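Local coordinates for protein putative O-GlcNAcase nagJ (Clostridium perfringens, PDB 6PV5) that probably acts as a hexosaminidase of glycoside hydrolase family 84, this chain being the portion of a longer protein that carries the catalytic barrel, at residues Glu316-Phe321 and Leu335-Val340; Trp403-Asn408 and Lys446-Thr451; His489-Arg492 and Gly496-Asp499. All coordinates share one frame; numbering follows the deposited sequence.

Contact 1 of 3, residues Glu316-Phe321 and Leu335-Val340; sequences EVLNRF and LITVPV
Leu318, on helix 311-326, faces Thr337, on strand 336-338, with their CA atoms 8.2 Å apart, the closest CA pair between 316-321 and 335-340. Leu318 and Leu335 carry most of the contact, each dividing its two methyls. Leu318 CD1 lies over the Thr337 side chain, 3.3 Å from OG1 and 3.7 Å from CG2, while CD2 meets Leu335 CD2 at 3.7 Å, the two leucine side chains crossing at about a right angle. Leu335 CD2 also lies 3.7 Å from the carbonyl O of Leu318, bringing this methyl against the helix backbone. The other branch of Leu335 serves Phe321: CD1 approaches ring atom CD2 obliquely at 4.0 Å, and these side chains also cross at about a right angle. Phe321 has CG anti to its backbone N (chi1 -176°), which carries the ring to that methyl. The Thr337 hydroxyl is hydrogen-bonded to the carbonyl O of Ile301, on the preceding barrel strand. Helix 311-326 lies outside the eight-stranded barrel as the helix of the beta-alpha-beta unit 298-302, 311-326 and 336-338. No hydrogen bond links the two segments: fit between methyls and ring holds helix to strand, and the buried hydroxyl is satisfied within the sheet.

Contact 2 of 3, residues Trp403-Asn408 and Lys446-Thr451; sequences WNYPVN and KISTLT
Pro406 and Ser448 form the main van der Waals contact between the loop 403-408 and the helical segment 446-451, and their CA atoms, 6.1 Å apart, are the closest such pair. The pyrrolidine ring meets the serine methylene with its carbons: CB and CG each lie 3.7 Å from Ser448 CB, with CD only slightly farther. At its other end the proline ring comes near Thr449, where CD is 4.3 Å from OG1, a hydroxyl hydrogen-bonded to Ser445 O one turn back. Tyr405 adds ring atom CE2, 3.7 Å from Ser448 OG, in an oblique approach. The peptide between Tyr405 and Pro406 is cis, which folds the proline back on the tyrosine, so that Pro406 CB sits 4.1 Å above one ring face, displaced toward the rim.

Hydrogen bonds do not cross between the two segments. The polar ends find partners elsewhere: Ser448 OG bonds to the carbonyl O of Gly418, and Tyr405 OH to that of Thr491. Inside the helix Thr451 OG1 donates to Ser448 O at 2.7 Å, the hydroxyl tilted 15° from the carbonyl plane, and Thr451 OG1 is also hydrogen-bonded to Ile420 N. Ser448 and Thr451 are thereby held to Gly418 and Ile420.

The arrangement belongs to the closing side of a (beta/alpha)8 barrel. Strand 399-403, the seventh, runs into this cis-proline loop, no helix intervenes before strand 431-436, and the loop packs on helix 446-457, which follows the eighth strand.

Contact 3 of 3, residues His489-Arg492 and Gly496-Asp499; sequences HSTR and GRPD
Thr491 holds OG1 in the position between its backbone N and carbonyl carbon (chi1 60°), which aims the hydroxyl at Arg497 O, while Asp499 has CG anti to its own carbonyl carbon (chi1 -67°), turning the carboxylate back toward the backbone of 491-492. The hydroxyl donates to Arg497 O over 2.6 Å, arriving well above the carbonyl plane. Asp499 OD1 takes two amides, Thr491 N at 2.8 Å and Arg492 N at 2.9 Å. Both bonds are fairly straight, but their approaches differ: Thr491 N comes nearly along the C-O axis and Arg492 N from the syn side, tilted from the carboxylate plane, and the two lie on opposite faces of it.

These bonds tie together the two arms of a reversing loop between helix 480-487 and helix 501-515, where the chain passes from the barrel region to the C-terminal helices. End to end, the arms run 150° apart. Asp499 OD2 forms a salt bridge with Lys414, whose NZ also bonds to Arg492 O; with OD1 held by the two amides, this restricts the carboxylate's rotation, and the lysine's positive charge would probably favour its ionised form.

Near the bend, Arg492 folds at chi2 so that NH1 donates to Gly496 O at 3.1 Å, nearly straight, in the carbonyl plane and on a lone pair; NH1 also bonds to Pro380 O. Gly496 CA comes within 4.0 Å of Thr491 O, where a CB would press on that oxygen and, at these backbone angles, on the preceding carbonyl O. The extended Arg497 chain crosses Thr491 at a slant, its NH2 making only a contact with OG1, 3.5 Å away at the guanidinium edge; NH1 bonds to Asn488 OD1 and NE forms a salt bridge with Glu465.

From the N terminus, the chain meets contact 1 first, where 335-340 returns to 316-321 after 13 residues and seats a helix on the fifth barrel strand. Contact 2 follows, closing a 37-residue excursion that includes the eighth strand. Contact 3 comes last and closes a turn of only three residues ahead of the C-terminal helices. The three are in series, so none nests within or crosses another. Contacts 1 and 2 lie in the same barrel, with centres about 27 Å apart and no touching atoms. Contacts 2 and 3 adjoin, Tyr405 CE1 packing 3.9 Å from Gly496 CA, and so join the barrel's closing loop to the turn beyond it.

Contact 1 of 3, residues Glu316-Phe321 and Leu335-Val340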
loop_
_atom_site.group_PDB
_atom_site.type_symbol
_atom_site.label_atom_id
_atom_site.label_comp_id
_atom_site.label_asym_id
_atom_site.label_seq_id
_atom_site.Cartn_x
_atom_site.Cartn_y
_atom_site.Cartn_z
ATOM N N GLU A 316 8.233 5.660 29.494
ATOM C CA GLU A 316 7.529 6.417 30.521
ATOM C C GLU A 316 6.836 7.645 29.929
ATOM O O GLU A 316 5.666 7.878 30.238
ATOM C CB GLU A 316 8.429 6.736 31.717
ATOM C CG GLU A 316 8.638 5.518 32.594
ATOM C CD GLU A 316 9.592 5.733 33.755
ATOM O OE1 GLU A 316 10.196 6.835 33.831
ATOM O OE2 GLU A 316 9.725 4.794 34.587
ATOM N N VAL A 317 7.546 8.394 29.065
ATOM C CA VAL A 317 6.960 9.527 28.354
ATOM C C VAL A 317 5.701 9.056 27.639
ATOM O O VAL A 317 4.670 9.715 27.733
ATOM C CB VAL A 317 7.951 10.211 27.389
ATOM C CG1 VAL A 317 7.248 10.998 26.288
ATOM C CG2 VAL A 317 8.955 11.083 28.127
ATOM N N LEU A 318 5.782 7.882 26.989
ATOM C CA LEU A 318 4.656 7.320 26.255
ATOM C C LEU A 318 3.499 6.936 27.184
ATOM O O LEU A 318 2.335 7.114 26.820
ATOM C CB LEU A 318 5.100 6.089 25.444
ATOM C CG LEU A 318 6.002 6.324 24.221
ATOM C CD1 LEU A 318 6.378 4.991 23.579
ATOM C CD2 LEU A 318 5.316 7.200 23.174
ATOM N N ASN A 319 3.805 6.308 28.328
ATOM C CA ASN A 319 2.756 5.851 29.248
ATOM C C ASN A 319 2.025 7.053 29.860
ATOM O O ASN A 319 0.801 7.066 29.936
ATOM C CB ASN A 319 3.297 4.993 30.403
ATOM C CG ASN A 319 3.975 3.701 29.988
ATOM O OD1 ASN A 319 3.640 3.084 28.975
ATOM N ND2 ASN A 319 4.926 3.264 30.793
ATOM N N ARG A 320 2.788 8.078 30.236
ATOM C CA ARG A 320 2.224 9.309 30.762
ATOM C C ARG A 320 1.324 9.970 29.722
ATOM O O ARG A 320 0.204 10.366 30.051
ATOM C CB ARG A 320 3.334 10.247 31.230
ATOM C CG ARG A 320 2.883 11.219 32.315
ATOM C CD ARG A 320 3.989 12.203 32.642
ATOM N NE ARG A 320 3.443 13.421 33.224
ATOM C CZ ARG A 320 4.182 14.450 33.608
ATOM N NH1 ARG A 320 5.496 14.403 33.487
ATOM N NH2 ARG A 320 3.614 15.531 34.113
ATOM N N PHE A 321 1.797 10.049 28.463
ATOM C CA PHE A 321 1.029 10.687 27.410
ATOM C C PHE A 321 -0.265 9.916 27.196
ATOM O O PHE A 321 -1.326 10.510 26.992
ATOM C CB PHE A 321 1.837 10.820 26.111
ATOM C CG PHE A 321 1.118 11.561 25.007
ATOM C CD1 PHE A 321 1.268 12.929 24.857
ATOM C CD2 PHE A 321 0.276 10.891 24.132
ATOM C CE1 PHE A 321 0.608 13.608 23.837
ATOM C CE2 PHE A 321 -0.389 11.570 23.120
ATOM C CZ PHE A 321 -0.223 12.931 22.974
ATOM N N LEU A 335 -2.508 5.199 21.189
ATOM C CA LEU A 335 -1.247 5.804 20.807
ATOM C C LEU A 335 -0.444 4.779 20.003
ATOM O O LEU A 335 -0.602 3.573 20.199
ATOM C CB LEU A 335 -0.488 6.164 22.083
ATOM C CG LEU A 335 0.889 6.807 21.899
ATOM C CD1 LEU A 335 0.775 8.165 21.224
ATOM C CD2 LEU A 335 1.600 6.963 23.233
ATOM N N ILE A 336 0.403 5.284 19.097
ATOM C CA ILE A 336 1.242 4.451 18.248
ATOM C C ILE A 336 2.678 4.885 18.473
ATOM O O ILE A 336 2.931 6.076 18.639
ATOM C CB ILE A 336 0.840 4.643 16.773
ATOM C CG1 ILE A 336 -0.545 4.058 16.490
ATOM C CG2 ILE A 336 1.914 4.089 15.840
ATOM C CD1 ILE A 336 -1.088 4.409 15.113
ATOM N N THR A 337 3.602 3.919 18.521
ATOM C CA THR A 337 5.001 4.290 18.682
ATOM C C THR A 337 5.892 3.436 17.779
ATOM O O THR A 337 5.447 2.435 17.215
ATOM C CB THR A 337 5.439 4.206 20.154
ATOM O OG1 THR A 337 6.700 4.857 20.285
ATOM C CG2 THR A 337 5.573 2.794 20.676
ATOM N N VAL A 338 7.161 3.843 17.671
ATOM C CA VAL A 338 8.195 3.024 17.055
ATOM C C VAL A 338 9.453 3.157 17.905
ATOM O O VAL A 338 9.884 4.262 18.225
ATOM C CB VAL A 338 8.457 3.363 15.562
ATOM C CG1 VAL A 338 8.942 4.785 15.380
ATOM C CG2 VAL A 338 9.484 2.418 14.944
ATOM N N PRO A 339 10.084 2.023 18.282
ATOM C CA PRO A 339 11.248 2.044 19.163
ATOM C C PRO A 339 12.522 2.480 18.440
ATOM O O PRO A 339 12.544 2.574 17.211
ATOM C CB PRO A 339 11.398 0.594 19.651
ATOM C CG PRO A 339 10.300 -0.204 18.977
ATOM C CD PRO A 339 9.660 0.669 17.926
ATOM N N VAL A 340 13.579 2.714 19.227
ATOM C CA VAL A 340 14.915 2.925 18.702
ATOM C C VAL A 340 15.373 1.648 17.986
ATOM O O VAL A 340 15.894 1.731 16.880
ATOM C CB VAL A 340 15.898 3.359 19.811
ATOM C CG1 VAL A 340 17.345 3.330 19.343
ATOM C CG2 VAL A 340 15.552 4.727 20.383
#

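Contact 2 of 3, residues Trp403-Asn408 and Lys446-Thr451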
loop_
_atom_site.group_PDB
_atom_site.type_symbol
_atom_site.label_atom_id
_atom_site.label_comp_id
_atom_site.label_asym_id
_atom_site.label_seq_id
_atom_site.Cartn_x
_atom_site.Cartn_y
_atom_site.Cartn_z
ATOM N N TRP A 403 6.064 -1.558 6.675
ATOM C CA TRP A 403 6.613 -2.301 5.552
ATOM C C TRP A 403 7.296 -1.359 4.566
ATOM O O TRP A 403 6.630 -0.537 3.931
ATOM C CB TRP A 403 5.526 -3.141 4.891
ATOM C CG TRP A 403 6.107 -4.029 3.843
ATOM C CD1 TRP A 403 5.776 -4.057 2.520
ATOM C CD2 TRP A 403 7.174 -4.974 4.022
ATOM N NE1 TRP A 403 6.541 -4.986 1.873
ATOM C CE2 TRP A 403 7.425 -5.543 2.760
ATOM C CE3 TRP A 403 7.950 -5.374 5.120
ATOM C CZ2 TRP A 403 8.419 -6.502 2.558
ATOM C CZ3 TRP A 403 8.918 -6.337 4.926
ATOM C CH2 TRP A 403 9.156 -6.873 3.659
ATOM N N ASN A 404 8.616 -1.510 4.447
ATOM C CA ASN A 404 9.443 -0.598 3.666
ATOM C C ASN A 404 9.465 -0.999 2.184
ATOM O O ASN A 404 10.508 -1.335 1.616
ATOM C CB ASN A 404 10.857 -0.496 4.247
ATOM C CG ASN A 404 10.939 0.548 5.342
ATOM O OD1 ASN A 404 10.338 1.612 5.224
ATOM N ND2 ASN A 404 11.643 0.243 6.419
ATOM N N TYR A 405 8.301 -0.923 1.552
ATOM C CA TYR A 405 8.143 -1.099 0.115
ATOM C C TYR A 405 6.749 -0.573 -0.217
ATOM O O TYR A 405 5.808 -0.852 0.538
ATOM C CB TYR A 405 8.257 -2.593 -0.204
ATOM C CG TYR A 405 8.200 -2.940 -1.663
ATOM C CD1 TYR A 405 9.371 -3.109 -2.394
ATOM C CD2 TYR A 405 6.991 -3.050 -2.324
ATOM C CE1 TYR A 405 9.337 -3.425 -3.744
ATOM C CE2 TYR A 405 6.943 -3.373 -3.670
ATOM C CZ TYR A 405 8.118 -3.559 -4.385
ATOM O OH TYR A 405 8.077 -3.853 -5.721
ATOM N N PRO A 406 6.525 0.196 -1.315
ATOM C CA PRO A 406 7.528 0.465 -2.358
ATOM C C PRO A 406 8.618 1.513 -2.161
ATOM O O PRO A 406 9.386 1.779 -3.095
ATOM C CB PRO A 406 6.645 0.902 -3.546
ATOM C CG PRO A 406 5.469 1.603 -2.897
ATOM C CD PRO A 406 5.212 0.755 -1.655
ATOM N N VAL A 407 8.748 2.060 -0.942
ATOM C CA VAL A 407 9.707 3.127 -0.711
ATOM C C VAL A 407 11.027 2.825 -1.420
ATOM O O VAL A 407 11.633 1.774 -1.199
ATOM C CB VAL A 407 9.944 3.403 0.787
ATOM C CG1 VAL A 407 10.451 2.169 1.527
ATOM C CG2 VAL A 407 10.914 4.560 0.995
ATOM N N ASN A 408 11.549 3.821 -2.158
ATOM C CA ASN A 408 12.798 3.608 -2.872
ATOM C C ASN A 408 13.813 4.705 -2.527
ATOM O O ASN A 408 14.760 4.934 -3.285
ATOM C CB ASN A 408 12.562 3.492 -4.385
ATOM C CG ASN A 408 12.179 4.829 -4.995
ATOM O OD1 ASN A 408 11.678 5.695 -4.288
ATOM N ND2 ASN A 408 12.349 4.990 -6.302
ATOM N N LYS A 446 1.273 3.900 -6.496
ATOM C CA LYS A 446 -0.076 3.391 -6.310
ATOM C C LYS A 446 -0.205 1.879 -6.515
ATOM O O LYS A 446 -0.934 1.250 -5.773
ATOM C CB LYS A 446 -1.098 4.202 -7.105
ATOM C CG LYS A 446 -1.268 5.609 -6.567
ATOM C CD LYS A 446 -2.322 6.402 -7.314
ATOM C CE LYS A 446 -2.400 7.848 -6.851
ATOM N NZ LYS A 446 -3.373 8.594 -7.689
ATOM N N ILE A 447 0.419 1.312 -7.556
ATOM C CA ILE A 447 0.277 -0.108 -7.825
ATOM C C ILE A 447 0.647 -0.938 -6.597
ATOM O O ILE A 447 -0.168 -1.755 -6.155
ATOM C CB ILE A 447 0.975 -0.557 -9.132
ATOM C CG1 ILE A 447 0.272 0.036 -10.360
ATOM C CG2 ILE A 447 1.022 -2.076 -9.234
ATOM C CD1 ILE A 447 1.200 0.255 -11.532
ATOM N N SER A 448 1.832 -0.702 -6.022
ATOM C CA SER A 448 2.269 -1.477 -4.877
ATOM C C SER A 448 1.332 -1.242 -3.694
ATOM O O SER A 448 0.904 -2.197 -3.059
ATOM C CB SER A 448 3.711 -1.184 -4.527
ATOM O OG SER A 448 4.538 -1.359 -5.675
ATOM N N THR A 449 1.014 0.035 -3.415
ATOM C CA THR A 449 0.140 0.414 -2.317
ATOM C C THR A 449 -1.211 -0.310 -2.386
ATOM O O THR A 449 -1.746 -0.718 -1.352
ATOM C CB THR A 449 -0.025 1.931 -2.206
ATOM O OG1 THR A 449 1.278 2.503 -2.138
ATOM C CG2 THR A 449 -0.749 2.331 -0.941
ATOM N N LEU A 450 -1.770 -0.460 -3.587
ATOM C CA LEU A 450 -3.064 -1.108 -3.717
ATOM C C LEU A 450 -2.949 -2.602 -3.412
ATOM O O LEU A 450 -3.897 -3.181 -2.881
ATOM C CB LEU A 450 -3.622 -0.906 -5.128
ATOM C CG LEU A 450 -4.147 0.493 -5.438
ATOM C CD1 LEU A 450 -4.401 0.629 -6.931
ATOM C CD2 LEU A 450 -5.427 0.772 -4.653
ATOM N N THR A 451 -1.824 -3.235 -3.789
ATOM C CA THR A 451 -1.650 -4.642 -3.447
ATOM C C THR A 451 -1.557 -4.737 -1.926
ATOM O O THR A 451 -2.020 -5.716 -1.344
ATOM C CB THR A 451 -0.493 -5.336 -4.191
ATOM O OG1 THR A 451 0.748 -4.762 -3.779
ATOM C CG2 THR A 451 -0.600 -5.269 -5.702
#

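Contact 3 of 3, residues His489-Arg492 and Gly496-Asp499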
loop_
_atom_site.group_PDB
_atom_site.type_symbol
_atom_site.label_atom_id
_atom_site.label_comp_id
_atom_site.label_asym_id
_atom_site.label_seq_id
_atom_site.Cartn_x
_atom_site.Cartn_y
_atom_site.Cartn_z
ATOM N N HIS A 489 9.850 -5.620 -15.105
ATOM C CA HIS A 489 11.296 -5.462 -15.012
ATOM C C HIS A 489 11.679 -4.488 -13.903
ATOM O O HIS A 489 12.816 -4.040 -13.849
ATOM C CB HIS A 489 11.875 -4.990 -16.352
ATOM C CG HIS A 489 11.767 -5.992 -17.449
ATOM N ND1 HIS A 489 12.812 -6.808 -17.786
ATOM C CD2 HIS A 489 10.738 -6.326 -18.261
ATOM C CE1 HIS A 489 12.451 -7.598 -18.786
ATOM N NE2 HIS A 489 11.183 -7.328 -19.088
ATOM N N SER A 490 10.741 -4.164 -13.009
ATOM C CA SER A 490 10.980 -3.093 -12.049
ATOM C C SER A 490 10.309 -3.392 -10.701
ATOM O O SER A 490 9.549 -2.551 -10.195
ATOM C CB SER A 490 10.411 -1.799 -12.605
ATOM O OG SER A 490 11.080 -0.687 -12.027
ATOM N N THR A 491 10.505 -4.606 -10.169
ATOM C CA THR A 491 9.752 -5.002 -8.981
ATOM C C THR A 491 10.698 -5.109 -7.795
ATOM O O THR A 491 10.310 -4.819 -6.680
ATOM C CB THR A 491 8.891 -6.261 -9.174
ATOM O OG1 THR A 491 9.732 -7.365 -9.525
ATOM C CG2 THR A 491 7.830 -6.101 -10.243
ATOM N N ARG A 492 11.949 -5.469 -8.057
ATOM C CA ARG A 492 12.866 -5.822 -6.990
ATOM C C ARG A 492 13.785 -4.644 -6.667
ATOM O O ARG A 492 14.515 -4.178 -7.536
ATOM C CB ARG A 492 13.656 -7.070 -7.407
ATOM C CG ARG A 492 14.733 -7.524 -6.431
ATOM C CD ARG A 492 14.148 -8.200 -5.192
ATOM N NE ARG A 492 15.198 -8.620 -4.265
ATOM C CZ ARG A 492 15.008 -9.260 -3.109
ATOM N NH1 ARG A 492 13.791 -9.578 -2.698
ATOM N NH2 ARG A 492 16.047 -9.594 -2.375
ATOM N N GLY A 496 11.127 -7.271 -2.451
ATOM C CA GLY A 496 10.139 -7.243 -3.521
ATOM C C GLY A 496 10.186 -8.517 -4.354
ATOM O O GLY A 496 11.127 -9.304 -4.249
ATOM N N ARG A 497 9.151 -8.726 -5.158
ATOM C CA ARG A 497 9.164 -9.793 -6.147
ATOM C C ARG A 497 10.409 -9.652 -7.028
ATOM O O ARG A 497 10.735 -8.542 -7.471
ATOM C CB ARG A 497 7.885 -9.665 -6.980
ATOM C CG ARG A 497 7.803 -10.556 -8.218
ATOM C CD ARG A 497 6.758 -9.970 -9.152
ATOM N NE ARG A 497 6.485 -10.695 -10.400
ATOM C CZ ARG A 497 7.082 -10.465 -11.572
ATOM N NH1 ARG A 497 6.719 -11.166 -12.631
ATOM N NH2 ARG A 497 8.030 -9.544 -11.693
ATOM N N PRO A 498 11.144 -10.759 -7.319
ATOM C CA PRO A 498 12.275 -10.708 -8.262
ATOM C C PRO A 498 11.826 -10.245 -9.649
ATOM O O PRO A 498 10.727 -10.566 -10.088
ATOM C CB PRO A 498 12.806 -12.166 -8.285
ATOM C CG PRO A 498 12.329 -12.705 -6.927
ATOM C CD PRO A 498 10.929 -12.114 -6.767
ATOM N N ASP A 499 12.675 -9.461 -10.322
ATOM C CA ASP A 499 12.355 -8.924 -11.636
ATOM C C ASP A 499 12.309 -10.063 -12.661
ATOM O O ASP A 499 13.108 -10.995 -12.573
ATOM C CB ASP A 499 13.477 -8.009 -12.126
ATOM C CG ASP A 499 13.654 -6.717 -11.338
ATOM O OD1 ASP A 499 12.667 -6.270 -10.702
ATOM O OD2 ASP A 499 14.778 -6.140 -11.405
#